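Local atomic coordinates of outer membrane protein Omp121 (Bacteroides thetaiotaomicron, PDB entry 5FQ8), a protein that probably imports nutrients across the outer membrane as a TonB-dependent receptor, a transmembrane beta barrel with a plug domain inside it. Residues Tyr124-Gly129 / Tyr375-Glu380; Ala149-Gly154 / Thr541-Asn546; Thr410-Lys415 / Tyr447-Thr452. One frame throughout, in Å; residues are numbered along the deposited sequence.

Interaction 1: residues Tyr124-Gly129 / Tyr375-Glu380; sequences YDFGNG and YLNEYE
F126 lays one face of its ring against CB of Y379, so that the plug domain of a TonB-dependent receptor meets the inner side of its beta barrel through a CH-pi contact. Y379 CB stands 3.4 Å from the centroid of the F126 ring and 11° off the ring normal. The tyrosine ring contributes less: its plane is 22° from that of F126, but the two rings are slid apart and barely overlap. With CG of Y379 anti to the backbone N (chi1 -178°), the tyrosine ring is carried off to one side, and CB rather than the ring lies over F126. At the far end of F126, N377 OD1 comes to the ring edge, 3.2 Å from CZ, where the C-H rim would probably suit an oxygen. The same amide turns ND2 toward Y124, the two side chains crossing at about a right angle, while T323 OG1 accepts a weak hydrogen bond from ND2. No hydrogen bond joins the two segments, a worked case of contact through a ring face and a ring edge.

Behind this shell, CD1 of Y124 lies over the other face of F126, which is sandwiched between plug and barrel. V114, N319 and F321 pack round the same ring, and Y124 OH is hydrogen-bonded to K415 NZ. D125 points away from the barrel into an Asx turn, its OD1 accepting from G127 N at 3.3 Å.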
ATOM      1  N   TYR B 124       0.144 -19.289  -7.543  1.00 36.52           N
ATOM      2  CA  TYR B 124       1.239 -19.000  -8.449  1.00 22.26           C
ATOM      3  C   TYR B 124       2.517 -19.501  -7.803  1.00 22.31           C
ATOM      4  O   TYR B 124       2.578 -19.706  -6.595  1.00 22.28           O
ATOM      5  CB  TYR B 124       1.305 -17.513  -8.782  1.00 22.24           C
ATOM      6  CG  TYR B 124       1.532 -16.571  -7.618  1.00 22.19           C
ATOM      7  CD1 TYR B 124       2.768 -16.499  -6.993  1.00 23.07           C
ATOM      8  CD2 TYR B 124       0.524 -15.732  -7.170  1.00 30.64           C
ATOM      9  CE1 TYR B 124       2.995 -15.653  -5.955  1.00 23.66           C
ATOM     10  CE2 TYR B 124       0.747 -14.856  -6.122  1.00 24.67           C
ATOM     11  CZ  TYR B 124       1.991 -14.829  -5.521  1.00 27.40           C
ATOM     12  OH  TYR B 124       2.256 -13.980  -4.481  1.00 22.19           O
ATOM     13  N   ASP B 125       3.531 -19.723  -8.623  1.00 26.91           N
ATOM     14  CA  ASP B 125       4.799 -20.250  -8.135  1.00 30.64           C
ATOM     15  C   ASP B 125       5.907 -19.651  -8.978  1.00 29.80           C
ATOM     16  O   ASP B 125       5.842 -19.700 -10.204  1.00 31.91           O
ATOM     17  CB  ASP B 125       4.823 -21.778  -8.199  1.00 34.64           C
ATOM     18  CG  ASP B 125       5.930 -22.370  -7.375  1.00 28.71           C
ATOM     19  OD1 ASP B 125       7.102 -22.021  -7.617  1.00 30.21           O
ATOM     20  OD2 ASP B 125       5.625 -23.161  -6.467  1.00 22.74           O
ATOM     21  N   PHE B 126       6.905 -19.072  -8.330  1.00 29.62           N
ATOM     22  CA  PHE B 126       7.866 -18.238  -9.029  1.00 30.50           C
ATOM     23  C   PHE B 126       9.283 -18.794  -8.999  1.00 29.52           C
ATOM     24  O   PHE B 126      10.181 -18.172  -9.569  1.00 28.50           O
ATOM     25  CB  PHE B 126       7.855 -16.816  -8.452  1.00 24.92           C
ATOM     26  CG  PHE B 126       6.772 -15.934  -8.998  1.00 29.82           C
ATOM     27  CD1 PHE B 126       6.328 -16.074 -10.283  1.00 22.70           C
ATOM     28  CD2 PHE B 126       6.192 -14.962  -8.203  1.00 37.16           C
ATOM     29  CE1 PHE B 126       5.333 -15.248 -10.788  1.00 22.66           C
ATOM     30  CE2 PHE B 126       5.203 -14.140  -8.683  1.00 29.12           C
ATOM     31  CZ  PHE B 126       4.771 -14.280  -9.995  1.00 22.57           C
ATOM     32  N   GLY B 127       9.517 -19.920  -8.344  1.00 23.05           N
ATOM     33  CA  GLY B 127      10.794 -20.594  -8.424  1.00 23.28           C
ATOM     34  C   GLY B 127      11.394 -20.845  -7.058  1.00 23.34           C
ATOM     35  O   GLY B 127      10.964 -20.302  -6.051  1.00 23.22           O
ATOM     36  N   ASN B 128      12.396 -21.715  -7.042  1.00 23.57           N
ATOM     37  CA  ASN B 128      13.156 -21.954  -5.828  1.00 23.71           C
ATOM     38  C   ASN B 128      14.644 -21.751  -6.081  1.00 24.00           C
ATOM     39  O   ASN B 128      15.114 -21.677  -7.212  1.00 24.11           O
ATOM     40  CB  ASN B 128      12.883 -23.341  -5.205  1.00 26.05           C
ATOM     41  CG  ASN B 128      13.485 -24.482  -5.976  1.00 24.13           C
ATOM     42  OD1 ASN B 128      12.978 -24.883  -7.004  1.00 24.98           O
ATOM     43  ND2 ASN B 128      14.553 -25.053  -5.436  1.00 27.46           N
ATOM     44  N   GLY B 129      15.369 -21.580  -4.990  1.00 26.69           N
ATOM     45  CA  GLY B 129      16.688 -20.995  -5.065  1.00 24.39           C
ATOM     46  C   GLY B 129      17.667 -21.814  -5.859  1.00 32.10           C
ATOM     47  O   GLY B 129      18.633 -21.282  -6.419  1.00 24.91           O
ATOM     48  N   TYR B 375      -4.831  -9.150 -16.790  1.00 28.30           N
ATOM     49  CA  TYR B 375      -4.403  -9.302 -15.413  1.00 28.94           C
ATOM     50  C   TYR B 375      -2.894  -9.332 -15.374  1.00 29.22           C
ATOM     51  O   TYR B 375      -2.229  -9.444 -16.401  1.00 39.51           O
ATOM     52  CB  TYR B 375      -4.993 -10.568 -14.798  1.00 23.15           C
ATOM     53  CG  TYR B 375      -6.431 -10.430 -14.386  1.00 23.17           C
ATOM     54  CD1 TYR B 375      -7.400 -10.070 -15.296  1.00 23.41           C
ATOM     55  CD2 TYR B 375      -6.818 -10.656 -13.079  1.00 24.03           C
ATOM     56  CE1 TYR B 375      -8.697  -9.941 -14.923  1.00 23.47           C
ATOM     57  CE2 TYR B 375      -8.116 -10.552 -12.707  1.00 23.06           C
ATOM     58  CZ  TYR B 375      -9.047 -10.186 -13.631  1.00 23.29           C
ATOM     59  OH  TYR B 375     -10.351 -10.062 -13.260  1.00 28.44           O
ATOM     60  N   LEU B 376      -2.353  -9.210 -14.175  1.00 23.12           N
ATOM     61  CA  LEU B 376      -0.917  -9.072 -14.023  1.00 23.12           C
ATOM     62  C   LEU B 376      -0.456  -9.827 -12.796  1.00 46.29           C
ATOM     63  O   LEU B 376      -1.074  -9.724 -11.736  1.00 34.76           O
ATOM     64  CB  LEU B 376      -0.519  -7.611 -13.908  1.00 23.28           C
ATOM     65  CG  LEU B 376       0.964  -7.365 -13.704  1.00 23.32           C
ATOM     66  CD1 LEU B 376       1.556  -7.154 -15.048  1.00 23.57           C
ATOM     67  CD2 LEU B 376       1.182  -6.166 -12.837  1.00 23.38           C
ATOM     68  N   ASN B 377       0.617 -10.586 -12.945  1.00 22.86           N
ATOM     69  CA  ASN B 377       1.263 -11.252 -11.822  1.00 22.69           C
ATOM     70  C   ASN B 377       2.715 -11.521 -12.216  1.00 28.96           C
ATOM     71  O   ASN B 377       3.097 -12.626 -12.592  1.00 25.43           O
ATOM     72  CB  ASN B 377       0.547 -12.538 -11.429  1.00 22.54           C
ATOM     73  CG  ASN B 377       1.144 -13.167 -10.218  1.00 26.18           C
ATOM     74  OD1 ASN B 377       2.026 -12.604  -9.583  1.00 24.55           O
ATOM     75  ND2 ASN B 377       0.670 -14.342  -9.880  1.00 22.33           N
ATOM     76  N   GLU B 378       3.545 -10.500 -12.081  1.00 26.74           N
ATOM     77  CA  GLU B 378       4.917 -10.535 -12.554  1.00 30.80           C
ATOM     78  C   GLU B 378       5.872 -10.638 -11.377  1.00 23.01           C
ATOM     79  O   GLU B 378       5.543 -10.253 -10.261  1.00 22.90           O
ATOM     80  CB  GLU B 378       5.212  -9.285 -13.375  1.00 36.76           C
ATOM     81  CG  GLU B 378       6.525  -9.294 -14.114  1.00 31.53           C
ATOM     82  CD  GLU B 378       6.760  -8.026 -14.873  1.00 27.96           C
ATOM     83  OE1 GLU B 378       5.979  -7.737 -15.797  1.00 23.93           O
ATOM     84  OE2 GLU B 378       7.720  -7.315 -14.531  1.00 34.56           O
ATOM     85  N   TYR B 379       7.040 -11.208 -11.623  1.00 23.11           N
ATOM     86  CA  TYR B 379       8.092 -11.284 -10.620  1.00 24.84           C
ATOM     87  C   TYR B 379       9.417 -11.052 -11.316  1.00 23.39           C
ATOM     88  O   TYR B 379       9.670 -11.631 -12.370  1.00 23.50           O
ATOM     89  CB  TYR B 379       8.081 -12.629  -9.912  1.00 29.78           C
ATOM     90  CG  TYR B 379       9.084 -12.833  -8.802  1.00 27.26           C
ATOM     91  CD1 TYR B 379       8.798 -12.464  -7.505  1.00 30.07           C
ATOM     92  CD2 TYR B 379      10.289 -13.461  -9.042  1.00 23.30           C
ATOM     93  CE1 TYR B 379       9.698 -12.685  -6.488  1.00 25.26           C
ATOM     94  CE2 TYR B 379      11.192 -13.683  -8.033  1.00 25.41           C
ATOM     95  CZ  TYR B 379      10.893 -13.291  -6.757  1.00 23.88           C
ATOM     96  OH  TYR B 379      11.793 -13.509  -5.749  1.00 25.20           O
ATOM     97  N   GLU B 380      10.233 -10.182 -10.748  1.00 23.53           N
ATOM     98  CA  GLU B 380      11.591  -9.946 -11.206  1.00 23.82           C
ATOM     99  C   GLU B 380      12.522 -10.094 -10.020  1.00 23.86           C
ATOM    100  O   GLU B 380      12.219  -9.617  -8.929  1.00 25.08           O
ATOM    101  CB  GLU B 380      11.742  -8.569 -11.835  1.00 24.05           C
ATOM    102  CG  GLU B 380      13.154  -8.307 -12.300  1.00 24.39           C
ATOM    103  CD  GLU B 380      13.374  -6.954 -12.911  1.00 24.68           C
ATOM    104  OE1 GLU B 380      12.802  -6.668 -13.972  1.00 24.76           O
ATOM    105  OE2 GLU B 380      14.145  -6.182 -12.327  1.00 24.87           O
TER

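Interaction 2: residues Ala149-Gly154 / Thr541-Asn546; sequences ATALYG and TVTARN
R545 reaches from barrel strand 538-549 across a plug loop, passing A151 and ending beside G154. A chi1 of 176° and a chain extended as far as NE send the guanidinium out to the loop backbone and carry CD to 3.4 Å from A151 O. There NH1 gives A151 O a weak hydrogen bond of 3.4 Å, with the oxygen near the plane of the group. One guanidinium face looks onto CA of G154, a residue with no side chain to stand in the way. G154 N also lies near NH1, but both are donors; the amide is spent on T150 O, 3.0 Å away, within the loop.

A151 makes the apolar half of the contact. Its methyl points at the strand and settles between T543 CB, at 3.7 Å, and R545 CB, at 4.0 Å, while the T543 side chain also borders A149.

Stronger partners hold the arginine in place: D547 OD1 takes NE in a salt bridge and N481 OD1 accepts from NH2. The chemistry therefore implies that the charge is probably balanced largely by D547 in the barrel wall, and that the plug loop is met by one weak bond and by apolar contacts of A151 with T543 and the R545 chain, an attachment likely to be modest in strength.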
ATOM      1  N   ALA B 149      26.092 -38.621   9.699  1.00 34.26           N
ATOM      2  CA  ALA B 149      27.389 -37.997   9.782  1.00 33.77           C
ATOM      3  C   ALA B 149      27.284 -36.647   9.082  1.00 34.63           C
ATOM      4  O   ALA B 149      27.764 -36.464   7.974  1.00 31.92           O
ATOM      5  CB  ALA B 149      28.473 -38.868   9.161  1.00 36.57           C
ATOM      6  N   THR B 150      26.634 -35.692   9.743  1.00 31.65           N
ATOM      7  CA  THR B 150      26.365 -34.388   9.159  1.00 31.07           C
ATOM      8  C   THR B 150      27.141 -33.277   9.840  1.00 31.21           C
ATOM      9  O   THR B 150      26.747 -32.115   9.746  1.00 30.76           O
ATOM     10  CB  THR B 150      24.874 -34.080   9.221  1.00 30.47           C
ATOM     11  OG1 THR B 150      24.411 -34.294  10.553  1.00 30.68           O
ATOM     12  CG2 THR B 150      24.118 -34.978   8.287  1.00 30.26           C
ATOM     13  N   ALA B 151      28.235 -33.606  10.521  1.00 31.86           N
ATOM     14  CA  ALA B 151      28.999 -32.592  11.237  1.00 32.08           C
ATOM     15  C   ALA B 151      29.557 -31.521  10.317  1.00 47.27           C
ATOM     16  O   ALA B 151      29.876 -30.422  10.779  1.00 31.81           O
ATOM     17  CB  ALA B 151      30.141 -33.240  12.004  1.00 32.89           C
ATOM     18  N   LEU B 152      29.685 -31.810   9.031  1.00 41.68           N
ATOM     19  CA  LEU B 152      30.366 -30.868   8.164  1.00 39.17           C
ATOM     20  C   LEU B 152      29.455 -29.737   7.726  1.00 38.52           C
ATOM     21  O   LEU B 152      29.923 -28.614   7.538  1.00 42.37           O
ATOM     22  CB  LEU B 152      30.926 -31.599   6.951  1.00 35.12           C
ATOM     23  CG  LEU B 152      32.306 -31.157   6.493  1.00 41.96           C
ATOM     24  CD1 LEU B 152      33.260 -31.218   7.647  1.00 32.77           C
ATOM     25  CD2 LEU B 152      32.770 -32.072   5.411  1.00 32.35           C
ATOM     26  N   TYR B 153      28.166 -29.993   7.563  1.00 37.54           N
ATOM     27  CA  TYR B 153      27.280 -28.973   7.043  1.00 37.08           C
ATOM     28  C   TYR B 153      26.218 -28.530   8.030  1.00 29.45           C
ATOM     29  O   TYR B 153      25.556 -27.518   7.780  1.00 28.98           O
ATOM     30  CB  TYR B 153      26.594 -29.459   5.766  1.00 35.93           C
ATOM     31  CG  TYR B 153      27.531 -30.121   4.804  1.00 45.40           C
ATOM     32  CD1 TYR B 153      28.408 -29.375   4.029  1.00 45.98           C
ATOM     33  CD2 TYR B 153      27.537 -31.503   4.663  1.00 49.36           C
ATOM     34  CE1 TYR B 153      29.265 -29.989   3.142  1.00 46.27           C
ATOM     35  CE2 TYR B 153      28.387 -32.127   3.780  1.00 58.00           C
ATOM     36  CZ  TYR B 153      29.249 -31.367   3.021  1.00 54.11           C
ATOM     37  OH  TYR B 153      30.098 -31.990   2.137  1.00 48.63           O
ATOM     38  N   GLY B 154      26.037 -29.242   9.126  1.00 29.74           N
ATOM     39  CA  GLY B 154      25.182 -28.760  10.189  1.00 29.91           C
ATOM     40  C   GLY B 154      23.765 -29.285  10.115  1.00 29.19           C
ATOM     41  O   GLY B 154      23.455 -30.255   9.420  1.00 29.13           O
ATOM     42  N   THR B 541      34.894 -43.596  10.372  1.00 37.94           N
ATOM     43  CA  THR B 541      34.713 -42.159  10.508  1.00 37.34           C
ATOM     44  C   THR B 541      33.909 -41.832  11.754  1.00 40.57           C
ATOM     45  O   THR B 541      32.875 -42.450  12.009  1.00 37.00           O
ATOM     46  CB  THR B 541      34.021 -41.596   9.273  1.00 36.51           C
ATOM     47  OG1 THR B 541      34.581 -42.203   8.109  1.00 36.74           O
ATOM     48  CG2 THR B 541      34.225 -40.116   9.202  1.00 36.06           C
ATOM     49  N   VAL B 542      34.371 -40.848  12.516  1.00 39.82           N
ATOM     50  CA  VAL B 542      33.683 -40.400  13.722  1.00 46.00           C
ATOM     51  C   VAL B 542      33.453 -38.899  13.622  1.00 56.57           C
ATOM     52  O   VAL B 542      34.416 -38.130  13.518  1.00 61.60           O
ATOM     53  CB  VAL B 542      34.487 -40.742  14.983  1.00 47.58           C
ATOM     54  CG1 VAL B 542      33.941 -39.990  16.167  1.00 42.72           C
ATOM     55  CG2 VAL B 542      34.411 -42.208  15.231  1.00 38.54           C
ATOM     56  N   THR B 543      32.189 -38.480  13.667  1.00 47.41           N
ATOM     57  CA  THR B 543      31.817 -37.079  13.536  1.00 54.15           C
ATOM     58  C   THR B 543      31.199 -36.563  14.824  1.00 35.05           C
ATOM     59  O   THR B 543      30.491 -37.285  15.522  1.00 35.19           O
ATOM     60  CB  THR B 543      30.823 -36.862  12.412  1.00 34.30           C
ATOM     61  OG1 THR B 543      29.678 -37.681  12.637  1.00 34.14           O
ATOM     62  CG2 THR B 543      31.429 -37.200  11.086  1.00 34.32           C
ATOM     63  N   ALA B 544      31.451 -35.292  15.115  1.00 37.90           N
ATOM     64  CA  ALA B 544      30.911 -34.638  16.301  1.00 36.18           C
ATOM     65  C   ALA B 544      30.765 -33.152  16.028  1.00 34.27           C
ATOM     66  O   ALA B 544      31.661 -32.534  15.450  1.00 34.31           O
ATOM     67  CB  ALA B 544      31.806 -34.851  17.519  1.00 35.65           C
ATOM     68  N   ARG B 545      29.638 -32.583  16.447  1.00 33.79           N
ATOM     69  CA  ARG B 545      29.392 -31.167  16.244  1.00 33.28           C
ATOM     70  C   ARG B 545      28.523 -30.635  17.363  1.00 33.17           C
ATOM     71  O   ARG B 545      27.530 -31.259  17.732  1.00 33.06           O
ATOM     72  CB  ARG B 545      28.718 -30.890  14.902  1.00 32.54           C
ATOM     73  CG  ARG B 545      28.377 -29.434  14.716  1.00 32.04           C
ATOM     74  CD  ARG B 545      28.084 -29.074  13.277  1.00 31.45           C
ATOM     75  NE  ARG B 545      27.732 -27.665  13.183  1.00 34.85           N
ATOM     76  CZ  ARG B 545      27.741 -26.960  12.064  1.00 30.61           C
ATOM     77  NH1 ARG B 545      28.084 -27.528  10.931  1.00 30.57           N
ATOM     78  NH2 ARG B 545      27.412 -25.684  12.088  1.00 30.29           N
ATOM     79  N   ASN B 546      28.895 -29.480  17.893  1.00 33.23           N
ATOM     80  CA  ASN B 546      28.051 -28.758  18.831  1.00 37.59           C
ATOM     81  C   ASN B 546      27.689 -27.414  18.228  1.00 37.47           C
ATOM     82  O   ASN B 546      28.554 -26.711  17.703  1.00 39.22           O
ATOM     83  CB  ASN B 546      28.729 -28.571  20.184  1.00 33.77           C
ATOM     84  CG  ASN B 546      27.739 -28.200  21.272  1.00 33.72           C
ATOM     85  OD1 ASN B 546      27.214 -29.070  21.970  1.00 33.97           O
ATOM     86  ND2 ASN B 546      27.458 -26.907  21.401  1.00 33.41           N
TER

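Interaction 3: residues Thr410-Lys415 / Tyr447-Thr452; sequences TGQSDK and YSEQIT
G411 and T452 bond to each other twice through their backbones, and the same exchange recurs at S413 with Q450 and at K415 with S448. These three hydrogen-bonded pairs supply six N-H...O bonds between antiparallel strands whose axes lie at 170°; S413 N to Q450 O, for example, spans 2.8 Å. Backbone groups of Q412 and D414 bond instead to strand 376-394, and those of Y447 and E449 to strand 472-495. CA-H groups of the intervening residues add lesser contacts, among them Q412 CA to Q450 O at 3.0 Å.

One face of the pair carries a polar chain of side chains. Q412 NE2 donates to the syn lone pair of D414 OD2 over 3.3 Å, at a nearly straight 163° and close to the amide plane, while Q412 OE1 accepts from R453 NH1 of the second subunit. Stretched out from a chi1 of 174°, the glutamine runs alongside I451, its CG 3.8 Å from I451 CG1. With a leucine in place of Q412, D414 OD2 would probably lose this N-H donor and R453 of the second subunit its amide oxygen.

D414 OD1 is paired weakly with Y447 OH, 2.8 Å away. It also lies near E449 OE1, and two carboxylates side by side would probably raise the affinity of one for a proton. In this assembly the same face meets a second subunit, where T410 OG1 is hydrogen-bonded to T410 OG1 and I451 packs on I451 of that subunit. On the reverse face, K415 NZ is hydrogen-bonded to the plug at Y124 OH. Antiparallel neighbours bonded on both edges, with one face turned to the plug, are typical of the wall of a TonB-dependent receptor barrel.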
ATOM      1  N   THR B 410      17.293  -9.817  -4.190  1.00 24.64           N
ATOM      2  CA  THR B 410      16.276  -8.782  -4.165  1.00 24.49           C
ATOM      3  C   THR B 410      15.216  -9.186  -5.179  1.00 24.23           C
ATOM      4  O   THR B 410      15.492  -9.253  -6.371  1.00 29.30           O
ATOM      5  CB  THR B 410      16.893  -7.415  -4.483  1.00 24.78           C
ATOM      6  OG1 THR B 410      17.837  -7.060  -3.469  1.00 25.05           O
ATOM      7  CG2 THR B 410      15.825  -6.348  -4.575  1.00 24.67           C
ATOM      8  N   GLY B 411      14.016  -9.490  -4.710  1.00 25.06           N
ATOM      9  CA  GLY B 411      12.925  -9.873  -5.582  1.00 23.71           C
ATOM     10  C   GLY B 411      11.787  -8.892  -5.423  1.00 23.59           C
ATOM     11  O   GLY B 411      11.614  -8.301  -4.367  1.00 23.61           O
ATOM     12  N   GLN B 412      11.014  -8.722  -6.486  1.00 23.51           N
ATOM     13  CA  GLN B 412       9.988  -7.692  -6.531  1.00 23.47           C
ATOM     14  C   GLN B 412       8.774  -8.178  -7.300  1.00 31.31           C
ATOM     15  O   GLN B 412       8.839  -8.334  -8.515  1.00 29.96           O
ATOM     16  CB  GLN B 412      10.529  -6.426  -7.162  1.00 23.74           C
ATOM     17  CG  GLN B 412       9.483  -5.364  -7.361  1.00 23.74           C
ATOM     18  CD  GLN B 412      10.031  -4.153  -8.051  1.00 24.05           C
ATOM     19  OE1 GLN B 412      11.145  -3.738  -7.792  1.00 24.28           O
ATOM     20  NE2 GLN B 412       9.262  -3.600  -8.958  1.00 24.10           N
ATOM     21  N   SER B 413       7.660  -8.364  -6.599  1.00 28.76           N
ATOM     22  CA  SER B 413       6.414  -8.838  -7.181  1.00 22.92           C
ATOM     23  C   SER B 413       5.534  -7.677  -7.608  1.00 22.98           C
ATOM     24  O   SER B 413       5.570  -6.609  -7.012  1.00 23.09           O
ATOM     25  CB  SER B 413       5.664  -9.698  -6.175  1.00 22.72           C
ATOM     26  OG  SER B 413       6.553 -10.510  -5.438  1.00 29.59           O
ATOM     27  N   ASP B 414       4.736  -7.888  -8.645  1.00 22.95           N
ATOM     28  CA  ASP B 414       3.778  -6.874  -9.086  1.00 23.03           C
ATOM     29  C   ASP B 414       2.528  -7.572  -9.609  1.00 24.68           C
ATOM     30  O   ASP B 414       2.549  -8.134 -10.705  1.00 22.94           O
ATOM     31  CB  ASP B 414       4.380  -5.967 -10.164  1.00 27.93           C
ATOM     32  CG  ASP B 414       5.438  -5.020  -9.627  1.00 32.70           C
ATOM     33  OD1 ASP B 414       5.090  -3.910  -9.175  1.00 23.59           O
ATOM     34  OD2 ASP B 414       6.626  -5.388  -9.675  1.00 38.61           O
ATOM     35  N   LYS B 415       1.432  -7.517  -8.853  1.00 22.81           N
ATOM     36  CA  LYS B 415       0.179  -8.143  -9.256  1.00 22.72           C
ATOM     37  C   LYS B 415      -0.911  -7.090  -9.371  1.00 25.07           C
ATOM     38  O   LYS B 415      -0.955  -6.153  -8.576  1.00 27.52           O
ATOM     39  CB  LYS B 415      -0.262  -9.232  -8.276  1.00 22.53           C
ATOM     40  CG  LYS B 415       0.836  -9.811  -7.445  1.00 22.46           C
ATOM     41  CD  LYS B 415       0.283 -10.717  -6.392  1.00 26.45           C
ATOM     42  CE  LYS B 415       1.320 -11.017  -5.321  1.00 35.37           C
ATOM     43  NZ  LYS B 415       2.522 -11.736  -5.842  1.00 31.35           N
ATOM     44  N   TYR B 447      -3.982  -3.549  -6.845  1.00 25.06           N
ATOM     45  CA  TYR B 447      -2.605  -3.534  -7.312  1.00 24.06           C
ATOM     46  C   TYR B 447      -1.688  -3.581  -6.111  1.00 30.43           C
ATOM     47  O   TYR B 447      -1.790  -2.735  -5.227  1.00 38.60           O
ATOM     48  CB  TYR B 447      -2.315  -2.299  -8.142  1.00 24.03           C
ATOM     49  CG  TYR B 447      -0.859  -2.182  -8.478  1.00 26.02           C
ATOM     50  CD1 TYR B 447      -0.306  -2.960  -9.468  1.00 31.47           C
ATOM     51  CD2 TYR B 447      -0.028  -1.310  -7.793  1.00 24.17           C
ATOM     52  CE1 TYR B 447       1.023  -2.865  -9.783  1.00 29.80           C
ATOM     53  CE2 TYR B 447       1.312  -1.212  -8.100  1.00 30.83           C
ATOM     54  CZ  TYR B 447       1.833  -1.997  -9.097  1.00 31.41           C
ATOM     55  OH  TYR B 447       3.166  -1.927  -9.427  1.00 37.08           O
ATOM     56  N   SER B 448      -0.783  -4.543  -6.088  1.00 26.64           N
ATOM     57  CA  SER B 448       0.174  -4.632  -5.003  1.00 23.17           C
ATOM     58  C   SER B 448       1.577  -4.787  -5.567  1.00 23.02           C
ATOM     59  O   SER B 448       1.774  -5.131  -6.730  1.00 23.02           O
ATOM     60  CB  SER B 448      -0.162  -5.781  -4.063  1.00 22.79           C
ATOM     61  OG  SER B 448      -0.025  -7.012  -4.728  1.00 22.64           O
ATOM     62  N   GLU B 449       2.549  -4.472  -4.729  1.00 23.10           N
ATOM     63  CA  GLU B 449       3.953  -4.606  -5.054  1.00 23.17           C
ATOM     64  C   GLU B 449       4.670  -4.999  -3.782  1.00 23.15           C
ATOM     65  O   GLU B 449       4.330  -4.514  -2.707  1.00 23.20           O
ATOM     66  CB  GLU B 449       4.530  -3.308  -5.621  1.00 23.45           C
ATOM     67  CG  GLU B 449       6.029  -3.326  -5.772  1.00 23.58           C
ATOM     68  CD  GLU B 449       6.572  -2.051  -6.329  1.00 23.89           C
ATOM     69  OE1 GLU B 449       6.091  -1.625  -7.387  1.00 23.98           O
ATOM     70  OE2 GLU B 449       7.463  -1.461  -5.704  1.00 24.08           O
ATOM     71  N   GLN B 450       5.627  -5.900  -3.899  1.00 23.10           N
ATOM     72  CA  GLN B 450       6.407  -6.331  -2.752  1.00 23.13           C
ATOM     73  C   GLN B 450       7.859  -6.448  -3.171  1.00 23.27           C
ATOM     74  O   GLN B 450       8.148  -6.866  -4.287  1.00 23.26           O
ATOM     75  CB  GLN B 450       5.891  -7.659  -2.211  1.00 22.92           C
ATOM     76  CG  GLN B 450       6.601  -8.110  -0.979  1.00 22.98           C
ATOM     77  CD  GLN B 450       6.266  -9.526  -0.615  1.00 22.83           C
ATOM     78  OE1 GLN B 450       5.243 -10.051  -1.032  1.00 26.78           O
ATOM     79  NE2 GLN B 450       7.131 -10.163   0.159  1.00 22.92           N
ATOM     80  N   ILE B 451       8.763  -6.054  -2.294  1.00 23.45           N
ATOM     81  CA  ILE B 451      10.187  -6.149  -2.559  1.00 28.75           C
ATOM     82  C   ILE B 451      10.769  -6.974  -1.437  1.00 29.64           C
ATOM     83  O   ILE B 451      10.720  -6.566  -0.276  1.00 31.39           O
ATOM     84  CB  ILE B 451      10.861  -4.774  -2.655  1.00 26.49           C
ATOM     85  CG1 ILE B 451      10.502  -4.094  -3.958  1.00 23.98           C
ATOM     86  CG2 ILE B 451      12.352  -4.899  -2.579  1.00 24.17           C
ATOM     87  CD1 ILE B 451      11.299  -2.915  -4.189  1.00 24.31           C
ATOM     88  N   THR B 452      11.289  -8.144  -1.764  1.00 23.59           N
ATOM     89  CA  THR B 452      11.886  -8.996  -0.758  1.00 23.65           C
ATOM     90  C   THR B 452      13.389  -8.846  -0.819  1.00 23.93           C
ATOM     91  O   THR B 452      13.948  -8.589  -1.880  1.00 24.03           O
ATOM     92  CB  THR B 452      11.496 -10.461  -0.949  1.00 23.46           C
ATOM     93  OG1 THR B 452      10.149 -10.557  -1.411  1.00 27.82           O
ATOM     94  CG2 THR B 452      11.612 -11.183   0.359  1.00 23.50           C
TER

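Interactions 1 and 3 are neighbours, their centres about 9 Å apart, and they join directly: strands 376-394 and 398-417 lie side by side in the barrel wall, with E380 O probably accepting from Q412 N. Interaction 2 stands well away, its centre about 37 Å from that of interaction 1 and about 39 Å from that of interaction 3. Along the chain, interactions 1 and 2 cross, because 149-154 lies between 124-129 and 375-380, while its partner 541-546 comes after them; interaction 3 follows interaction 1 and is nested within the span closed by interaction 2. The general lesson is that strand pairing builds the wall, while separate, sequence-distant contacts seat the plug inside it.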